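Local structure of phosphoribosylaminoimidazole carboxylase, ATPase subunit (Thermus thermophilus, 3AW8) at residues 62-76 with 82-95. The protein probably catalyses the ATP-dependent carboxylation of 5-aminoimidazole ribonucleotide with bicarbonate to N5-carboxyaminoimidazole ribonucleotide in purine biosynthesis. Residues are numbered along the deposited sequence; the frame is centred on the assembly and turned at random.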
ATOM      1  N   LEU A  62       6.716 -21.532   1.906  1.00 46.77           N
ATOM      2  CA  LEU A  62       8.032 -21.257   1.334  1.00 44.54           C
ATOM      3  C   LEU A  62       8.777 -20.287   2.255  1.00 45.17           C
ATOM      4  O   LEU A  62       8.186 -19.707   3.165  1.00 45.65           O
ATOM      5  CB  LEU A  62       7.893 -20.657  -0.074  1.00 41.21           C
ATOM      6  CG  LEU A  62       7.329 -19.238  -0.252  1.00 41.48           C
ATOM      7  CD1 LEU A  62       8.454 -18.211  -0.138  1.00 38.75           C
ATOM      8  CD2 LEU A  62       6.669 -19.113  -1.621  1.00 38.51           C
ATOM      9  N   VAL A  63      10.075 -20.121   2.021  1.00 44.64           N
ATOM     10  CA  VAL A  63      10.887 -19.234   2.833  1.00 43.16           C
ATOM     11  C   VAL A  63      11.770 -18.357   1.972  1.00 43.89           C
ATOM     12  O   VAL A  63      12.419 -18.840   1.044  1.00 46.20           O
ATOM     13  CB  VAL A  63      11.786 -20.028   3.796  1.00 43.32           C
ATOM     14  CG1 VAL A  63      12.739 -19.084   4.515  1.00 41.69           C
ATOM     15  CG2 VAL A  63      10.926 -20.780   4.804  1.00 41.67           C
ATOM     16  N   THR A  64      11.785 -17.064   2.282  1.00 42.47           N
ATOM     17  CA  THR A  64      12.605 -16.096   1.561  1.00 40.16           C
ATOM     18  C   THR A  64      13.325 -15.282   2.646  1.00 41.94           C
ATOM     19  O   THR A  64      13.095 -15.497   3.834  1.00 41.34           O
ATOM     20  CB  THR A  64      11.710 -15.199   0.656  1.00 39.87           C
ATOM     21  OG1 THR A  64      12.528 -14.320  -0.126  1.00 35.35           O
ATOM     22  CG2 THR A  64      10.725 -14.390   1.505  1.00 38.56           C
ATOM     23  N   TYR A  65      14.205 -14.363   2.265  1.00 43.72           N
ATOM     24  CA  TYR A  65      14.923 -13.576   3.272  1.00 45.63           C
ATOM     25  C   TYR A  65      15.060 -12.101   2.906  1.00 44.70           C
ATOM     26  O   TYR A  65      15.028 -11.750   1.729  1.00 42.44           O
ATOM     27  CB  TYR A  65      16.310 -14.182   3.516  1.00 46.35           C
ATOM     28  CG  TYR A  65      16.976 -14.675   2.254  1.00 48.26           C
ATOM     29  CD1 TYR A  65      16.726 -15.959   1.762  1.00 48.76           C
ATOM     30  CD2 TYR A  65      17.814 -13.844   1.521  1.00 49.65           C
ATOM     31  CE1 TYR A  65      17.295 -16.397   0.564  1.00 49.96           C
ATOM     32  CE2 TYR A  65      18.388 -14.271   0.320  1.00 51.63           C
ATOM     33  CZ  TYR A  65      18.124 -15.545  -0.151  1.00 51.08           C
ATOM     34  OH  TYR A  65      18.689 -15.950  -1.335  1.00 52.32           O
ATOM     35  N   GLU A  66      15.212 -11.246   3.921  1.00 44.95           N
ATOM     36  CA  GLU A  66      15.356  -9.802   3.706  1.00 45.99           C
ATOM     37  C   GLU A  66      16.631  -9.265   4.330  1.00 46.83           C
ATOM     38  O   GLU A  66      17.138  -8.229   3.926  1.00 48.28           O
ATOM     39  CB  GLU A  66      14.145  -9.044   4.269  1.00 43.75           C
ATOM     40  CG  GLU A  66      13.906  -9.234   5.774  1.00 45.36           C
ATOM     41  CD  GLU A  66      14.335  -8.032   6.618  1.00 44.81           C
ATOM     42  OE1 GLU A  66      15.329  -8.137   7.366  1.00 39.93           O
ATOM     43  OE2 GLU A  66      13.665  -6.977   6.531  1.00 46.54           O
ATOM     44  N   PHE A  67      17.138  -9.974   5.326  1.00 49.60           N
ATOM     45  CA  PHE A  67      18.366  -9.602   6.016  1.00 53.88           C
ATOM     46  C   PHE A  67      19.514 -10.120   5.144  1.00 57.10           C
ATOM     47  O   PHE A  67      19.763 -11.321   5.105  1.00 58.83           O
ATOM     48  CB  PHE A  67      18.357 -10.280   7.382  1.00 55.40           C
ATOM     49  CG  PHE A  67      19.613 -10.105   8.171  1.00 58.99           C
ATOM     50  CD1 PHE A  67      19.903 -10.974   9.214  1.00 58.29           C
ATOM     51  CD2 PHE A  67      20.501  -9.070   7.894  1.00 63.02           C
ATOM     52  CE1 PHE A  67      21.053 -10.824   9.975  1.00 59.83           C
ATOM     53  CE2 PHE A  67      21.663  -8.909   8.655  1.00 63.77           C
ATOM     54  CZ  PHE A  67      21.935  -9.791   9.697  1.00 60.90           C
ATOM     55  N   GLU A  68      20.217  -9.222   4.453  1.00 61.47           N
ATOM     56  CA  GLU A  68      21.300  -9.624   3.537  1.00 64.52           C
ATOM     57  C   GLU A  68      22.488 -10.387   4.131  1.00 63.68           C
ATOM     58  O   GLU A  68      23.186 -11.111   3.410  1.00 62.13           O
ATOM     59  CB  GLU A  68      21.844  -8.410   2.770  1.00 67.68           C
ATOM     60  CG  GLU A  68      22.506  -8.793   1.436  1.00 73.04           C
ATOM     61  CD  GLU A  68      23.288  -7.650   0.799  1.00 76.55           C
ATOM     62  OE1 GLU A  68      22.886  -6.478   0.977  1.00 77.35           O
ATOM     63  OE2 GLU A  68      24.300  -7.928   0.108  1.00 78.02           O
ATOM     64  N   ASN A  69      22.736 -10.215   5.426  1.00 61.85           N
ATOM     65  CA  ASN A  69      23.843 -10.912   6.054  1.00 60.27           C
ATOM     66  C   ASN A  69      23.390 -12.125   6.843  1.00 58.72           C
ATOM     67  O   ASN A  69      24.127 -12.636   7.687  1.00 59.36           O
ATOM     68  CB  ASN A  69      24.631  -9.975   6.960  1.00 61.92           C
ATOM     69  CG  ASN A  69      25.706  -9.231   6.211  1.00 64.58           C
ATOM     70  OD1 ASN A  69      26.122  -9.655   5.130  1.00 66.53           O
ATOM     71  ND2 ASN A  69      26.176  -8.126   6.780  1.00 64.69           N
ATOM     72  N   VAL A  70      22.175 -12.585   6.570  1.00 54.54           N
ATOM     73  CA  VAL A  70      21.664 -13.757   7.254  1.00 51.17           C
ATOM     74  C   VAL A  70      22.643 -14.903   7.005  1.00 49.06           C
ATOM     75  O   VAL A  70      23.164 -15.051   5.895  1.00 46.94           O
ATOM     76  CB  VAL A  70      20.277 -14.157   6.717  1.00 50.64           C
ATOM     77  CG1 VAL A  70      20.383 -14.625   5.265  1.00 47.37           C
ATOM     78  CG2 VAL A  70      19.680 -15.236   7.600  1.00 49.73           C
ATOM     79  N   PRO A  71      22.923 -15.713   8.044  1.00 47.85           N
ATOM     80  CA  PRO A  71      23.844 -16.851   7.932  1.00 45.64           C
ATOM     81  C   PRO A  71      23.359 -17.795   6.849  1.00 44.50           C
ATOM     82  O   PRO A  71      22.257 -18.317   6.943  1.00 46.15           O
ATOM     83  CB  PRO A  71      23.766 -17.490   9.314  1.00 44.52           C
ATOM     84  CG  PRO A  71      23.505 -16.325  10.206  1.00 44.47           C
ATOM     85  CD  PRO A  71      22.450 -15.567   9.434  1.00 46.33           C
ATOM     86  N   VAL A  72      24.165 -18.012   5.820  1.00 44.22           N
ATOM     87  CA  VAL A  72      23.756 -18.906   4.742  1.00 45.88           C
ATOM     88  C   VAL A  72      23.464 -20.310   5.290  1.00 47.45           C
ATOM     89  O   VAL A  72      22.742 -21.098   4.677  1.00 47.13           O
ATOM     90  CB  VAL A  72      24.837 -18.999   3.651  1.00 44.44           C
ATOM     91  CG1 VAL A  72      26.022 -19.778   4.165  1.00 44.85           C
ATOM     92  CG2 VAL A  72      24.261 -19.645   2.406  1.00 44.24           C
ATOM     93  N   GLU A  73      24.031 -20.615   6.451  1.00 48.08           N
ATOM     94  CA  GLU A  73      23.801 -21.907   7.076  1.00 50.97           C
ATOM     95  C   GLU A  73      22.313 -22.085   7.397  1.00 49.86           C
ATOM     96  O   GLU A  73      21.750 -23.165   7.203  1.00 49.60           O
ATOM     97  CB  GLU A  73      24.616 -22.032   8.368  1.00 54.64           C
ATOM     98  CG  GLU A  73      26.134 -22.009   8.196  1.00 60.32           C
ATOM     99  CD  GLU A  73      26.702 -20.610   8.004  1.00 63.14           C
ATOM    100  OE1 GLU A  73      26.396 -19.717   8.826  1.00 65.40           O
ATOM    101  OE2 GLU A  73      27.472 -20.407   7.042  1.00 65.93           O
ATOM    102  N   ALA A  74      21.682 -21.023   7.898  1.00 48.17           N
ATOM    103  CA  ALA A  74      20.262 -21.066   8.240  1.00 47.08           C
ATOM    104  C   ALA A  74      19.391 -21.225   6.995  1.00 46.79           C
ATOM    105  O   ALA A  74      18.356 -21.884   7.034  1.00 47.40           O
ATOM    106  CB  ALA A  74      19.862 -19.810   8.999  1.00 43.78           C
ATOM    107  N   ALA A  75      19.810 -20.626   5.886  1.00 46.19           N
ATOM    108  CA  ALA A  75      19.044 -20.736   4.653  1.00 46.45           C
ATOM    109  C   ALA A  75      19.148 -22.141   4.071  1.00 46.98           C
ATOM    110  O   ALA A  75      18.151 -22.694   3.613  1.00 46.78           O
ATOM    111  CB  ALA A  75      19.532 -19.714   3.633  1.00 44.32           C
ATOM    112  N   ARG A  76      20.353 -22.712   4.082  1.00 47.57           N
ATOM    113  CA  ARG A  76      20.560 -24.054   3.539  1.00 49.04           C
ATOM    114  C   ARG A  76      19.935 -25.144   4.414  1.00 48.03           C
ATOM    115  O   ARG A  76      19.514 -26.184   3.910  1.00 46.25           O
ATOM    116  CB  ARG A  76      22.056 -24.329   3.331  1.00 49.60           C
ATOM    117  CG  ARG A  76      22.644 -23.609   2.119  1.00 52.47           C
ATOM    118  CD  ARG A  76      24.120 -23.924   1.917  1.00 54.39           C
ATOM    119  NE  ARG A  76      24.715 -23.168   0.812  1.00 55.53           N
ATOM    120  CZ  ARG A  76      24.314 -23.251  -0.456  1.00 58.41           C
ATOM    121  NH1 ARG A  76      23.311 -24.059  -0.790  1.00 57.94           N
ATOM    122  NH2 ARG A  76      24.912 -22.523  -1.394  1.00 58.03           N
ATOM    123  N   LEU A  82      11.699 -27.005   2.981  1.00 55.24           N
ATOM    124  CA  LEU A  82      10.723 -26.289   2.158  1.00 51.22           C
ATOM    125  C   LEU A  82      11.357 -25.476   1.027  1.00 47.98           C
ATOM    126  O   LEU A  82      12.575 -25.316   0.977  1.00 45.56           O
ATOM    127  CB  LEU A  82       9.832 -25.378   3.030  1.00 51.57           C
ATOM    128  CG  LEU A  82      10.343 -24.334   4.035  1.00 53.07           C
ATOM    129  CD1 LEU A  82      10.260 -24.893   5.439  1.00 54.19           C
ATOM    130  CD2 LEU A  82      11.756 -23.905   3.707  1.00 53.53           C
ATOM    131  N   PRO A  83      10.537 -24.970   0.092  1.00 45.74           N
ATOM    132  CA  PRO A  83      11.079 -24.180  -1.019  1.00 46.19           C
ATOM    133  C   PRO A  83      11.748 -22.926  -0.465  1.00 47.50           C
ATOM    134  O   PRO A  83      11.282 -22.357   0.522  1.00 46.75           O
ATOM    135  CB  PRO A  83       9.843 -23.843  -1.851  1.00 44.98           C
ATOM    136  CG  PRO A  83       8.894 -24.947  -1.533  1.00 43.92           C
ATOM    137  CD  PRO A  83       9.083 -25.135  -0.053  1.00 44.86           C
ATOM    138  N   LEU A  84      12.831 -22.501  -1.107  1.00 47.76           N
ATOM    139  CA  LEU A  84      13.569 -21.329  -0.667  1.00 49.26           C
ATOM    140  C   LEU A  84      13.944 -20.478  -1.863  1.00 49.75           C
ATOM    141  O   LEU A  84      14.653 -20.941  -2.748  1.00 50.34           O
ATOM    142  CB  LEU A  84      14.844 -21.757   0.064  1.00 50.07           C
ATOM    143  CG  LEU A  84      15.773 -20.656   0.576  1.00 50.91           C
ATOM    144  CD1 LEU A  84      15.248 -20.153   1.912  1.00 51.87           C
ATOM    145  CD2 LEU A  84      17.196 -21.192   0.727  1.00 51.61           C
ATOM    146  N   TYR A  85      13.469 -19.238  -1.888  1.00 50.07           N
ATOM    147  CA  TYR A  85      13.787 -18.336  -2.986  1.00 51.62           C
ATOM    148  C   TYR A  85      14.157 -16.974  -2.423  1.00 51.07           C
ATOM    149  O   TYR A  85      13.473 -16.464  -1.543  1.00 53.10           O
ATOM    150  CB  TYR A  85      12.592 -18.171  -3.923  1.00 53.68           C
ATOM    151  CG  TYR A  85      11.879 -19.453  -4.283  1.00 57.92           C
ATOM    152  CD1 TYR A  85      10.944 -20.016  -3.420  1.00 59.45           C
ATOM    153  CD2 TYR A  85      12.103 -20.082  -5.509  1.00 59.32           C
ATOM    154  CE1 TYR A  85      10.239 -21.170  -3.767  1.00 61.06           C
ATOM    155  CE2 TYR A  85      11.405 -21.237  -5.866  1.00 60.13           C
ATOM    156  CZ  TYR A  85      10.473 -21.773  -4.989  1.00 61.15           C
ATOM    157  OH  TYR A  85       9.768 -22.906  -5.331  1.00 63.09           O
ATOM    158  N   PRO A  86      15.248 -16.365  -2.916  1.00 50.42           N
ATOM    159  CA  PRO A  86      16.160 -16.853  -3.954  1.00 48.84           C
ATOM    160  C   PRO A  86      16.973 -18.030  -3.441  1.00 47.68           C
ATOM    161  O   PRO A  86      16.955 -18.334  -2.255  1.00 45.50           O
ATOM    162  CB  PRO A  86      17.048 -15.640  -4.234  1.00 48.88           C
ATOM    163  CG  PRO A  86      16.179 -14.489  -3.880  1.00 51.21           C
ATOM    164  CD  PRO A  86      15.542 -14.959  -2.602  1.00 50.67           C
ATOM    165  N   PRO A  87      17.700 -18.711  -4.339  1.00 49.44           N
ATOM    166  CA  PRO A  87      18.525 -19.865  -3.961  1.00 48.96           C
ATOM    167  C   PRO A  87      19.648 -19.468  -3.011  1.00 48.70           C
ATOM    168  O   PRO A  87      20.177 -18.358  -3.101  1.00 49.50           O
ATOM    169  CB  PRO A  87      19.064 -20.357  -5.303  1.00 47.87           C
ATOM    170  CG  PRO A  87      18.003 -19.945  -6.267  1.00 49.92           C
ATOM    171  CD  PRO A  87      17.651 -18.560  -5.805  1.00 48.31           C
ATOM    172  N   ALA A  88      20.019 -20.380  -2.117  1.00 49.68           N
ATOM    173  CA  ALA A  88      21.090 -20.134  -1.150  1.00 49.92           C
ATOM    174  C   ALA A  88      22.395 -19.701  -1.813  1.00 50.40           C
ATOM    175  O   ALA A  88      23.199 -18.992  -1.209  1.00 50.40           O
ATOM    176  CB  ALA A  88      21.331 -21.380  -0.300  1.00 48.62           C
ATOM    177  N   LYS A  89      22.607 -20.129  -3.053  1.00 51.43           N
ATOM    178  CA  LYS A  89      23.823 -19.772  -3.776  1.00 52.60           C
ATOM    179  C   LYS A  89      23.969 -18.255  -3.873  1.00 52.15           C
ATOM    180  O   LYS A  89      25.056 -17.716  -3.645  1.00 52.09           O
ATOM    181  CB  LYS A  89      23.798 -20.379  -5.185  1.00 55.00           C
ATOM    182  CG  LYS A  89      25.081 -20.185  -5.999  1.00 57.10           C
ATOM    183  CD  LYS A  89      24.870 -20.682  -7.428  1.00 63.46           C
ATOM    184  CE  LYS A  89      26.106 -20.515  -8.310  1.00 65.45           C
ATOM    185  NZ  LYS A  89      27.235 -21.381  -7.872  1.00 68.73           N
ATOM    186  N   ALA A  90      22.871 -17.575  -4.213  1.00 50.92           N
ATOM    187  CA  ALA A  90      22.860 -16.119  -4.347  1.00 49.72           C
ATOM    188  C   ALA A  90      23.408 -15.434  -3.094  1.00 49.71           C
ATOM    189  O   ALA A  90      24.130 -14.444  -3.187  1.00 49.26           O
ATOM    190  CB  ALA A  90      21.453 -15.638  -4.637  1.00 50.02           C
ATOM    191  N   LEU A  91      23.060 -15.958  -1.924  1.00 49.86           N
ATOM    192  CA  LEU A  91      23.557 -15.405  -0.672  1.00 51.06           C
ATOM    193  C   LEU A  91      25.063 -15.606  -0.616  1.00 52.67           C
ATOM    194  O   LEU A  91      25.814 -14.703  -0.253  1.00 54.47           O
ATOM    195  CB  LEU A  91      22.929 -16.120   0.521  1.00 50.12           C
ATOM    196  CG  LEU A  91      21.591 -15.621   1.043  1.00 48.80           C
ATOM    197  CD1 LEU A  91      21.179 -16.459   2.239  1.00 49.03           C
ATOM    198  CD2 LEU A  91      21.723 -14.170   1.445  1.00 47.17           C
ATOM    199  N   GLU A  92      25.493 -16.812  -0.970  1.00 53.73           N
ATOM    200  CA  GLU A  92      26.904 -17.178  -0.970  1.00 54.76           C
ATOM    201  C   GLU A  92      27.686 -16.175  -1.821  1.00 52.91           C
ATOM    202  O   GLU A  92      28.627 -15.542  -1.353  1.00 51.42           O
ATOM    203  CB  GLU A  92      27.065 -18.589  -1.551  1.00 58.18           C
ATOM    204  CG  GLU A  92      28.277 -19.368  -1.056  1.00 62.83           C
ATOM    205  CD  GLU A  92      27.955 -20.286   0.123  1.00 66.00           C
ATOM    206  OE1 GLU A  92      27.042 -21.140  -0.016  1.00 66.37           O
ATOM    207  OE2 GLU A  92      28.621 -20.159   1.181  1.00 65.51           O
ATOM    208  N   VAL A  93      27.283 -16.043  -3.077  1.00 51.73           N
ATOM    209  CA  VAL A  93      27.934 -15.124  -3.998  1.00 50.65           C
ATOM    210  C   VAL A  93      27.955 -13.693  -3.467  1.00 50.40           C
ATOM    211  O   VAL A  93      29.005 -13.055  -3.415  1.00 50.33           O
ATOM    212  CB  VAL A  93      27.215 -15.118  -5.373  1.00 49.50           C
ATOM    213  CG1 VAL A  93      27.867 -14.108  -6.297  1.00 48.23           C
ATOM    214  CG2 VAL A  93      27.257 -16.502  -5.992  1.00 48.96           C
ATOM    215  N   ALA A  94      26.789 -13.199  -3.063  1.00 50.66           N
ATOM    216  CA  ALA A  94      26.645 -11.828  -2.581  1.00 50.38           C
ATOM    217  C   ALA A  94      27.303 -11.478  -1.253  1.00 50.04           C
ATOM    218  O   ALA A  94      27.522 -10.304  -0.967  1.00 49.86           O
ATOM    219  CB  ALA A  94      25.168 -11.466  -2.522  1.00 49.20           C
ATOM    220  N   GLN A  95      27.624 -12.479  -0.441  1.00 50.57           N
ATOM    221  CA  GLN A  95      28.227 -12.210   0.853  1.00 51.39           C
ATOM    222  C   GLN A  95      29.760 -12.190   0.863  1.00 52.91           C
ATOM    223  O   GLN A  95      30.379 -12.015   1.914  1.00 53.73           O
ATOM    224  CB  GLN A  95      27.692 -13.205   1.893  1.00 51.71           C
ATOM    225  CG  GLN A  95      26.190 -13.099   2.144  1.00 52.68           C
ATOM    226  CD  GLN A  95      25.729 -13.902   3.361  1.00 55.67           C
ATOM    227  OE1 GLN A  95      26.175 -15.027   3.585  1.00 55.83           O
ATOM    228  NE2 GLN A  95      24.821 -13.328   4.141  1.00 56.44           N
TER
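Val-63 and Leu-84 pair as a single parallel beta bridge. Val-63 N donates to Pro-83 O, and Val-63 O accepts from Tyr-85 N at 3.1 Å. A side-chain bond extends the pairing: Thr-64 OG1 donates a hydrogen bond to Tyr-85 O at 2.7 Å, in the carbonyl plane, and is also hydrogen-bonded to His-282. Its chi1 of -176° turns the hydroxyl opposite the backbone N and beside the carbonyl carbon, facing that acceptor.

Two other polar groups tie the loops and helices. The Gln-95 amide reaches the turn at residues 67-70, where its NE2 gives one bond to Glu-68 O (2.9 Å) and one to Val-70 O (3.0 Å). The first acceptor lies in the amide plane, while NE2 stands above the Val-70 carbonyl plane. A leucine in its place would probably leave both carbonyls without this donor and the turn less firmly tied to the chain at residue 95. Arg-76 meets Glu-92 side-on in a salt bridge. NE and NH2 both grip OE1, NH2 at 2.9 Å, with guanidinium and carboxylate planes only 11° apart. Ala-88 CB covers one guanidinium face.

The apolar centre is Leu-91. Its CD1 sits over a face of the Tyr-65 ring in a CH-pi contact, 4.0 Å from the centroid, and also touches Val-70 CG1 and Ala-75 CB. Leu-84 CD1 and Pro-86 O lie at the ring edge. Val-63 packs between Leu-82 and Leu-84.

The axes of helix segments 72-76 and 88-94 run antiparallel (169°) and approach to 9.6 Å. Both segments belong to the Rossmann-like preATP-grasp domain. The side chain of Glu-68, salt-bridged to Arg-262, lies about 8 Å from the bound AMP. Strand 62-65 borders strand 2-5 in its parallel sheet, helix 278-287 packs on Leu-62 and Tyr-85, and helix 97-107 follows beside Glu-92.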